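3-methyladenine dna-glycosylase (Archaeoglobus fulgidus, PDB 2JHN) belongs to the helix-hairpin-helix (HhH-GPD) superfamily of DNA base excision repair proteins and also carries an AlkA-type TATA-box-binding-protein-like domain. Local coordinates at residues A[119-124]-A[161-167]; A[245-250]-A[284-290]. The protein carries 1 engineered substitution. One frame throughout, in Å; residues are numbered along the deposited sequence.

Contact 1 of 2, residues A[119-124]-A[161-167]; sequences FEGIAK and FPTQEAI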
ATOM      1  N   PHE A 119       2.619   6.845   9.192  1.00 11.04           N
ATOM      2  CA  PHE A 119       3.854   7.522   8.834  1.00 10.56           C
ATOM      3  C   PHE A 119       4.479   6.986   7.541  1.00  9.85           C
ATOM      4  O   PHE A 119       4.803   7.761   6.646  1.00  8.23           O
ATOM      5  CB  PHE A 119       4.917   7.469   9.954  1.00 11.58           C
ATOM      6  CG  PHE A 119       6.161   8.206   9.594  1.00 10.95           C
ATOM      7  CD1 PHE A 119       6.105   9.578   9.324  1.00 11.95           C
ATOM      8  CD2 PHE A 119       7.379   7.550   9.503  1.00 13.35           C
ATOM      9  CE1 PHE A 119       7.238  10.288   8.986  1.00 13.32           C
ATOM     10  CE2 PHE A 119       8.571   8.274   9.155  1.00 13.97           C
ATOM     11  CZ  PHE A 119       8.494   9.627   8.903  1.00 13.58           C
ATOM     12  N   GLU A 120       4.608   5.664   7.432  1.00  9.55           N
ATOM     13  CA  GLU A 120       5.162   5.067   6.217  1.00  9.47           C
ATOM     14  C   GLU A 120       4.313   5.425   4.985  1.00  9.67           C
ATOM     15  O   GLU A 120       4.857   5.772   3.930  1.00  9.33           O
ATOM     16  CB  GLU A 120       5.319   3.557   6.390  1.00 10.05           C
ATOM     17  CG  GLU A 120       5.749   2.815   5.109  1.00 10.02           C
ATOM     18  CD  GLU A 120       5.694   1.296   5.242  1.00 10.12           C
ATOM     19  OE1 GLU A 120       5.321   0.774   6.315  1.00 12.22           O
ATOM     20  OE2 GLU A 120       6.035   0.626   4.218  1.00 14.98           O
ATOM     21  N   GLY A 121       2.991   5.318   5.117  1.00  8.56           N
ATOM     22  CA  GLY A 121       2.067   5.646   4.010  1.00  9.09           C
ATOM     23  C   GLY A 121       2.196   7.087   3.541  1.00  9.32           C
ATOM     24  O   GLY A 121       2.264   7.343   2.336  1.00  9.19           O
ATOM     25  N   ILE A 122       2.248   8.039   4.483  1.00  9.09           N
ATOM     26  CA  ILE A 122       2.433   9.445   4.094  1.00  9.88           C
ATOM     27  C   ILE A 122       3.791   9.693   3.415  1.00  9.94           C
ATOM     28  O   ILE A 122       3.846  10.312   2.346  1.00  9.57           O
ATOM     29  CB  ILE A 122       2.215  10.456   5.280  1.00  9.59           C
ATOM     30  CG1 ILE A 122       0.793  10.324   5.848  1.00 10.10           C
ATOM     31  CG2 ILE A 122       2.482  11.914   4.789  1.00 10.42           C
ATOM     32  CD1 ILE A 122       0.600  11.038   7.205  1.00 10.61           C
ATOM     33  N   ALA A 123       4.867   9.195   4.032  1.00 10.24           N
ATOM     34  CA  ALA A 123       6.213   9.377   3.508  1.00 11.28           C
ATOM     35  C   ALA A 123       6.291   8.836   2.076  1.00 12.11           C
ATOM     36  O   ALA A 123       6.760   9.529   1.149  1.00 12.26           O
ATOM     37  CB  ALA A 123       7.250   8.689   4.427  1.00 11.95           C
ATOM     38  N   LYS A 124       5.794   7.622   1.861  1.00 12.99           N
ATOM     39  CA  LYS A 124       5.867   7.042   0.519  1.00 13.74           C
ATOM     40  C   LYS A 124       5.005   7.811  -0.505  1.00 13.51           C
ATOM     41  O   LYS A 124       5.412   7.983  -1.670  1.00 13.17           O
ATOM     42  CB  LYS A 124       5.562   5.520   0.540  1.00 13.64           C
ATOM     43  CG  LYS A 124       6.625   4.694   1.277  1.00 14.58           C
ATOM     44  CD  LYS A 124       6.342   3.195   1.246  1.00 16.39           C
ATOM     45  CE  LYS A 124       7.459   2.453   0.514  1.00 20.73           C
ATOM     46  NZ  LYS A 124       7.198   0.985   0.192  1.00 20.81           N
ATOM     47  N   PHE A 161      10.499   0.009   7.619  1.00 15.54           N
ATOM     48  CA  PHE A 161      10.509   1.400   7.216  1.00 14.96           C
ATOM     49  C   PHE A 161      11.009   2.267   8.397  1.00 14.45           C
ATOM     50  O   PHE A 161      10.665   1.995   9.532  1.00 15.99           O
ATOM     51  CB  PHE A 161       9.114   1.886   6.764  1.00 14.92           C
ATOM     52  CG  PHE A 161       9.170   3.168   5.978  1.00 13.23           C
ATOM     53  CD1 PHE A 161       9.522   3.153   4.625  1.00 11.70           C
ATOM     54  CD2 PHE A 161       8.936   4.407   6.605  1.00 13.53           C
ATOM     55  CE1 PHE A 161       9.615   4.335   3.913  1.00 12.51           C
ATOM     56  CE2 PHE A 161       9.039   5.600   5.888  1.00 13.32           C
ATOM     57  CZ  PHE A 161       9.367   5.567   4.548  1.00 15.00           C
ATOM     58  N   PRO A 162      11.830   3.292   8.125  1.00 15.48           N
ATOM     59  CA  PRO A 162      12.335   4.199   9.195  1.00 16.01           C
ATOM     60  C   PRO A 162      11.233   4.724  10.124  1.00 17.11           C
ATOM     61  O   PRO A 162      10.156   5.106   9.637  1.00 16.34           O
ATOM     62  CB  PRO A 162      12.967   5.339   8.403  1.00 15.41           C
ATOM     63  CG  PRO A 162      13.446   4.666   7.135  1.00 16.24           C
ATOM     64  CD  PRO A 162      12.359   3.659   6.806  1.00 14.60           C
ATOM     65  N   THR A 163      11.505   4.714  11.438  1.00 17.14           N
ATOM     66  CA  THR A 163      10.614   5.287  12.449  1.00 18.21           C
ATOM     67  C   THR A 163      10.640   6.805  12.284  1.00 17.61           C
ATOM     68  O   THR A 163      11.540   7.333  11.640  1.00 15.93           O
ATOM     69  CB  THR A 163      11.071   4.952  13.897  1.00 18.99           C
ATOM     70  OG1 THR A 163      12.401   5.450  14.090  1.00 18.77           O
ATOM     71  CG2 THR A 163      11.021   3.429  14.172  1.00 19.84           C
ATOM     72  N   GLN A 164       9.662   7.508  12.864  1.00 17.95           N
ATOM     73  CA  GLN A 164       9.687   8.981  12.828  1.00 17.93           C
ATOM     74  C   GLN A 164      10.985   9.522  13.438  1.00 18.53           C
ATOM     75  O   GLN A 164      11.596  10.431  12.893  1.00 18.13           O
ATOM     76  CB  GLN A 164       8.449   9.581  13.504  1.00 18.22           C
ATOM     77  CG  GLN A 164       7.139   9.165  12.817  1.00 18.34           C
ATOM     78  CD  GLN A 164       5.922   9.720  13.504  1.00 17.70           C
ATOM     79  OE1 GLN A 164       4.937   9.010  13.708  1.00 18.20           O
ATOM     80  NE2 GLN A 164       5.970  11.013  13.859  1.00 17.66           N
ATOM     81  N   GLU A 165      11.415   8.891  14.524  1.00 19.69           N
ATOM     82  CA  GLU A 165      12.689   9.216  15.210  1.00 21.71           C
ATOM     83  C   GLU A 165      13.932   9.116  14.329  1.00 20.32           C
ATOM     84  O   GLU A 165      14.780  10.006  14.353  1.00 19.86           O
ATOM     85  CB  GLU A 165      12.848   8.321  16.447  1.00 21.90           C
ATOM     86  CG  GLU A 165      11.873   8.649  17.562  1.00 27.00           C
ATOM     87  CD  GLU A 165      10.579   7.818  17.538  1.00 33.13           C
ATOM     88  OE1 GLU A 165      10.239   7.170  16.505  1.00 33.31           O
ATOM     89  OE2 GLU A 165       9.888   7.812  18.581  1.00 35.16           O
ATOM     90  N   ALA A 166      14.010   8.031  13.548  1.00 19.73           N
ATOM     91  CA  ALA A 166      15.110   7.757  12.626  1.00 19.11           C
ATOM     92  C   ALA A 166      15.174   8.800  11.516  1.00 18.85           C
ATOM     93  O   ALA A 166      16.256   9.218  11.115  1.00 18.66           O
ATOM     94  CB  ALA A 166      14.970   6.342  12.033  1.00 18.87           C
ATOM     95  N   ILE A 167      14.001   9.218  11.034  1.00 18.14           N
ATOM     96  CA  ILE A 167      13.880  10.284  10.032  1.00 18.21           C
ATOM     97  C   ILE A 167      14.328  11.660  10.541  1.00 18.54           C
ATOM     98  O   ILE A 167      15.020  12.408   9.833  1.00 17.79           O
ATOM     99  CB  ILE A 167      12.425  10.341   9.462  1.00 18.18           C
ATOM    100  CG1 ILE A 167      12.157   9.069   8.646  1.00 16.64           C
ATOM    101  CG2 ILE A 167      12.192  11.611   8.614  1.00 17.90           C
ATOM    102  CD1 ILE A 167      13.132   8.846   7.453  1.00 16.83           C
TER
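Phe119 and Phe161 both hold CG anti to the backbone N (chi1 -178° and -163°), which carries each ring across the gap between helix 118-127 and the turn that opens helix 164-177, where it lies against the aliphatic part of a side chain from the other segment. This is helix-against-turn packing inside the helical HhH-GPD fold. Gln164 CG stands over one face of Phe119, a CH-pi contact of 3.6 Å from Gln164 CG to the ring centroid, 15° off the ring normal. At the edge of the same ring, Phe119 CE2 meets Pro162 O at 3.6 Å and Ile167 CG1 at 3.7 Å. Phe161 is sandwiched: Glu120 CG covers one face, 3.9 Å from the centroid of the Phe161 ring, and CD of the adjoining Pro162 lies over the other. The extended Glu120 chain leaves its carboxylate almost parallel to that ring. Ala123 CB adds a small apolar contact, 3.8 Å from Phe161 CZ, while the rings themselves meet at 4.2 Å between Phe119 CE2 and Phe161 CE2. The polar ends are used beyond the two segments. Glu120 OE1 forms a salt bridge with Arg37 on strand 34-41, Lys124 NZ donates to the carbonyl of Thr26, a residue of a sodium site, and Gln164 NE2 donates to the carbonyls of Ala192 and Glu194, fixing the amide whose CG rests on Phe119. The start of helix 164-177 is set by its N-cap, where Thr163 OG1 accepts from Ala166 N at 3.1 Å.

Contact 2 of 2, residues A[245-250]-A[284-290]; sequences RAVSRL and YDRFFSK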
ATOM      1  N   ARG A 245      -6.179   6.527 -16.678  1.00 21.15           N
ATOM      2  CA  ARG A 245      -5.875   5.599 -17.785  1.00 22.39           C
ATOM      3  C   ARG A 245      -6.681   4.297 -17.707  1.00 21.78           C
ATOM      4  O   ARG A 245      -7.323   3.901 -18.685  1.00 21.80           O
ATOM      5  CB  ARG A 245      -4.384   5.281 -17.858  1.00 22.37           C
ATOM      6  CG  ARG A 245      -3.473   6.451 -18.250  1.00 24.02           C
ATOM      7  CD  ARG A 245      -2.025   5.994 -18.552  1.00 24.30           C
ATOM      8  NE  ARG A 245      -1.331   5.383 -17.426  1.00 25.46           N
ATOM      9  CZ  ARG A 245      -0.403   5.983 -16.677  1.00 27.31           C
ATOM     10  NH1 ARG A 245      -0.034   7.241 -16.924  1.00 27.72           N
ATOM     11  NH2 ARG A 245       0.163   5.323 -15.671  1.00 27.49           N
ATOM     12  N   ALA A 246      -6.676   3.650 -16.537  1.00 21.15           N
ATOM     13  CA  ALA A 246      -7.403   2.388 -16.349  1.00 20.86           C
ATOM     14  C   ALA A 246      -8.914   2.527 -16.525  1.00 20.83           C
ATOM     15  O   ALA A 246      -9.547   1.720 -17.223  1.00 20.86           O
ATOM     16  CB  ALA A 246      -7.044   1.760 -14.977  1.00 20.76           C
ATOM     17  N   VAL A 247      -9.498   3.554 -15.913  1.00 20.12           N
ATOM     18  CA  VAL A 247     -10.943   3.775 -15.993  1.00 20.20           C
ATOM     19  C   VAL A 247     -11.374   4.131 -17.424  1.00 21.55           C
ATOM     20  O   VAL A 247     -12.437   3.718 -17.876  1.00 20.76           O
ATOM     21  CB  VAL A 247     -11.437   4.853 -14.971  1.00 19.44           C
ATOM     22  CG1 VAL A 247     -12.903   5.209 -15.214  1.00 18.50           C
ATOM     23  CG2 VAL A 247     -11.245   4.357 -13.543  1.00 17.38           C
ATOM     24  N   SER A 248     -10.533   4.892 -18.114  1.00 23.18           N
ATOM     25  CA  SER A 248     -10.788   5.268 -19.510  1.00 24.86           C
ATOM     26  C   SER A 248     -10.745   4.066 -20.445  1.00 25.92           C
ATOM     27  O   SER A 248     -11.612   3.943 -21.324  1.00 26.89           O
ATOM     28  CB  SER A 248      -9.789   6.325 -19.971  1.00 24.70           C
ATOM     29  OG  SER A 248      -9.986   7.527 -19.246  1.00 25.56           O
ATOM     30  N   ARG A 249      -9.743   3.203 -20.255  1.00 26.31           N
ATOM     31  CA  ARG A 249      -9.578   1.960 -21.023  1.00 27.68           C
ATOM     32  C   ARG A 249     -10.730   0.975 -20.810  1.00 28.21           C
ATOM     33  O   ARG A 249     -11.201   0.337 -21.763  1.00 28.51           O
ATOM     34  CB  ARG A 249      -8.226   1.306 -20.711  1.00 27.62           C
ATOM     35  CG  ARG A 249      -7.783   0.288 -21.742  0.50 29.41           C
ATOM     36  CD  ARG A 249      -6.278   0.298 -21.952  0.50 30.97           C
ATOM     37  NE  ARG A 249      -5.916  -0.529 -23.103  0.50 32.99           N
ATOM     38  CZ  ARG A 249      -5.703  -1.841 -23.039  0.50 33.50           C
ATOM     39  NH1 ARG A 249      -5.800  -2.473 -21.879  0.50 33.32           N
ATOM     40  NH2 ARG A 249      -5.386  -2.521 -24.131  0.50 33.80           N
ATOM     41  N   LEU A 250     -11.208   0.879 -19.571  1.00 28.13           N
ATOM     42  CA  LEU A 250     -12.321   0.011 -19.232  1.00 28.64           C
ATOM     43  C   LEU A 250     -13.670   0.462 -19.766  1.00 29.39           C
ATOM     44  O   LEU A 250     -14.439  -0.360 -20.269  1.00 30.05           O
ATOM     45  CB  LEU A 250     -12.431  -0.148 -17.712  1.00 28.67           C
ATOM     46  CG  LEU A 250     -11.577  -1.223 -17.063  1.00 28.58           C
ATOM     47  CD1 LEU A 250     -11.757  -1.125 -15.561  1.00 28.41           C
ATOM     48  CD2 LEU A 250     -11.966  -2.617 -17.565  1.00 29.53           C
ATOM     49  N   TYR A 284      -4.363  -3.422 -13.422  1.00 15.74           N
ATOM     50  CA  TYR A 284      -4.795  -3.267 -14.821  1.00 17.26           C
ATOM     51  C   TYR A 284      -3.907  -2.268 -15.542  1.00 17.87           C
ATOM     52  O   TYR A 284      -3.416  -2.527 -16.652  1.00 18.29           O
ATOM     53  CB  TYR A 284      -6.252  -2.796 -14.844  1.00 17.65           C
ATOM     54  CG  TYR A 284      -6.907  -2.877 -16.193  1.00 19.90           C
ATOM     55  CD1 TYR A 284      -7.231  -4.107 -16.751  1.00 21.94           C
ATOM     56  CD2 TYR A 284      -7.212  -1.734 -16.903  1.00 21.36           C
ATOM     57  CE1 TYR A 284      -7.839  -4.186 -17.982  1.00 23.87           C
ATOM     58  CE2 TYR A 284      -7.830  -1.801 -18.141  1.00 22.90           C
ATOM     59  CZ  TYR A 284      -8.137  -3.033 -18.671  1.00 22.76           C
ATOM     60  OH  TYR A 284      -8.731  -3.116 -19.905  1.00 25.12           O
ATOM     61  N   ASP A 285      -3.678  -1.129 -14.903  1.00 18.97           N
ATOM     62  CA  ASP A 285      -2.787  -0.114 -15.459  1.00 20.29           C
ATOM     63  C   ASP A 285      -1.342  -0.606 -15.605  1.00 21.15           C
ATOM     64  O   ASP A 285      -0.672  -0.285 -16.599  1.00 20.51           O
ATOM     65  CB  ASP A 285      -2.817   1.161 -14.615  1.00 20.70           C
ATOM     66  CG  ASP A 285      -1.999   2.303 -15.251  1.00 22.21           C
ATOM     67  OD1 ASP A 285      -2.268   2.677 -16.435  1.00 24.00           O
ATOM     68  OD2 ASP A 285      -1.091   2.811 -14.555  1.00 21.98           O
ATOM     69  N   ARG A 286      -0.862  -1.372 -14.628  1.00 21.21           N
ATOM     70  CA  ARG A 286       0.513  -1.879 -14.652  1.00 23.70           C
ATOM     71  C   ARG A 286       0.661  -3.042 -15.643  1.00 25.43           C
ATOM     72  O   ARG A 286       1.693  -3.135 -16.327  1.00 26.10           O
ATOM     73  CB  ARG A 286       0.942  -2.384 -13.276  1.00 23.23           C
ATOM     74  CG  ARG A 286       1.209  -1.315 -12.218  1.00 25.83           C
ATOM     75  CD  ARG A 286       1.557  -2.011 -10.898  1.00 29.33           C
ATOM     76  NE  ARG A 286       1.447  -1.172  -9.695  1.00 30.48           N
ATOM     77  CZ  ARG A 286       1.313  -1.693  -8.481  1.00 30.61           C
ATOM     78  NH1 ARG A 286       1.262  -3.020  -8.356  1.00 27.81           N
ATOM     79  NH2 ARG A 286       1.230  -0.906  -7.409  1.00 29.67           N
ATOM     80  N   PHE A 287      -0.359  -3.907 -15.705  1.00 27.11           N
ATOM     81  CA  PHE A 287      -0.257  -5.231 -16.366  1.00 29.66           C
ATOM     82  C   PHE A 287      -1.067  -5.433 -17.648  1.00 31.94           C
ATOM     83  O   PHE A 287      -0.956  -6.480 -18.309  1.00 32.35           O
ATOM     84  CB  PHE A 287      -0.601  -6.357 -15.389  1.00 28.89           C
ATOM     85  CG  PHE A 287       0.407  -6.533 -14.299  1.00 28.68           C
ATOM     86  CD1 PHE A 287       1.766  -6.623 -14.599  1.00 29.28           C
ATOM     87  CD2 PHE A 287       0.006  -6.610 -12.977  1.00 30.15           C
ATOM     88  CE1 PHE A 287       2.714  -6.791 -13.592  1.00 30.40           C
ATOM     89  CE2 PHE A 287       0.943  -6.776 -11.954  1.00 30.24           C
ATOM     90  CZ  PHE A 287       2.298  -6.868 -12.263  1.00 30.86           C
ATOM     91  N   PHE A 288      -1.881  -4.453 -17.997  1.00 34.81           N
ATOM     92  CA  PHE A 288      -2.656  -4.524 -19.229  1.00 37.90           C
ATOM     93  C   PHE A 288      -2.813  -3.106 -19.799  1.00 39.54           C
ATOM     94  O   PHE A 288      -3.938  -2.654 -20.087  1.00 39.61           O
ATOM     95  CB  PHE A 288      -4.004  -5.231 -18.972  1.00 38.30           C
ATOM     96  CG  PHE A 288      -4.671  -5.773 -20.227  1.00 39.74           C
ATOM     97  CD1 PHE A 288      -4.094  -6.826 -20.945  1.00 40.87           C
ATOM     98  CD2 PHE A 288      -5.882  -5.240 -20.674  1.00 40.55           C
ATOM     99  CE1 PHE A 288      -4.707  -7.335 -22.105  1.00 41.08           C
ATOM    100  CE2 PHE A 288      -6.505  -5.736 -21.830  1.00 41.45           C
ATOM    101  CZ  PHE A 288      -5.912  -6.786 -22.547  1.00 40.63           C
ATOM    102  N   SER A 289      -1.671  -2.404 -19.913  1.00 41.70           N
ATOM    103  CA  SER A 289      -1.547  -1.120 -20.653  1.00 43.80           C
ATOM    104  C   SER A 289      -0.291  -0.283 -20.336  1.00 44.51           C
ATOM    105  O   SER A 289       0.301   0.317 -21.241  1.00 45.23           O
ATOM    106  CB  SER A 289      -2.809  -0.239 -20.517  1.00 43.88           C
ATOM    107  OG  SER A 289      -2.801   0.539 -19.326  1.00 45.81           O
ATOM    108  N   LYS A 290       0.101  -0.255 -19.062  1.00 45.41           N
ATOM    109  CA  LYS A 290       1.111   0.687 -18.516  1.00 45.80           C
ATOM    110  C   LYS A 290       1.083   2.094 -19.097  1.00 46.01           C
ATOM    111  O   LYS A 290       0.267   2.912 -18.677  1.00 46.37           O
ATOM    112  CB  LYS A 290       2.528   0.099 -18.501  0.50 45.86           C
ATOM    113  CG  LYS A 290       2.985  -0.249 -17.091  0.50 45.69           C
ATOM    114  CD  LYS A 290       4.295  -1.006 -17.059  0.50 46.23           C
ATOM    115  CE  LYS A 290       4.620  -1.450 -15.635  0.50 46.44           C
ATOM    116  NZ  LYS A 290       5.975  -2.068 -15.519  0.50 46.20           N
TER
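Arg245 grips Asp285 side-on with two nitrogens: NE donates to OD1 of Asp285 at 3.0 Å and nearly straight (169°), and Arg245 NH2 donates to Asp285 OD2 at 3.0 Å. Guanidinium and carboxylate are nearly coplanar, their planes 25° apart, and OD2 uses its syn lone pair. A bend at chi3 of Arg245 brings the edge of the guanidinium round to the acid. One helical turn further, Arg249 crosses Tyr284 at about a right angle and reaches past the ring to the residues that follow helix 274-287, with Arg249 CD 3.8 Å from Ser289 CB. Behind the charges the helices touch through apolar groups. Ala246 CB meets the edge of the Tyr284 ring, 4.0 Å from CD2 of that tyrosine, and Leu250 CG lies 3.9 Å from Tyr284 CE2. Further out, Leu101 of helix 96-104 packs on both Tyr284 and Leu250, and Leu281 on Ala246 and Leu250, so helices 96-104, 241-251 and 274-287 meet around the tyrosine. The contact thus joins helix 241-251 to the C-terminal end of helix 274-287 and to the residues just after it. With both oxygens of the buried Asp285 engaged by one cation, the carboxylate is probably held ionised and fixed in rotation.

From the N terminus the chain first builds the TATA-box-binding-protein-like sheet and then helices 69-80, 86-93 and 96-104 before entering helix 118-127. Contact 1 closes a loop holding helix 133-147 and the hairpin of strands 150-153 and 156-159, bringing the return into helix 164-177 back against helix 118-127. Helices 182-192, 205-213 and 220-229 follow. Contact 2 then closes a second loop, around helix 259-270, by joining helix 241-251 to the end of helix 274-287. The loops run in series, neither nested nor crossing. The centres of contact 1 and contact 2 lie about 30 Å apart, on opposite sides of the chain's centre, and the nearest atoms of the two contacts are about 10 Å apart.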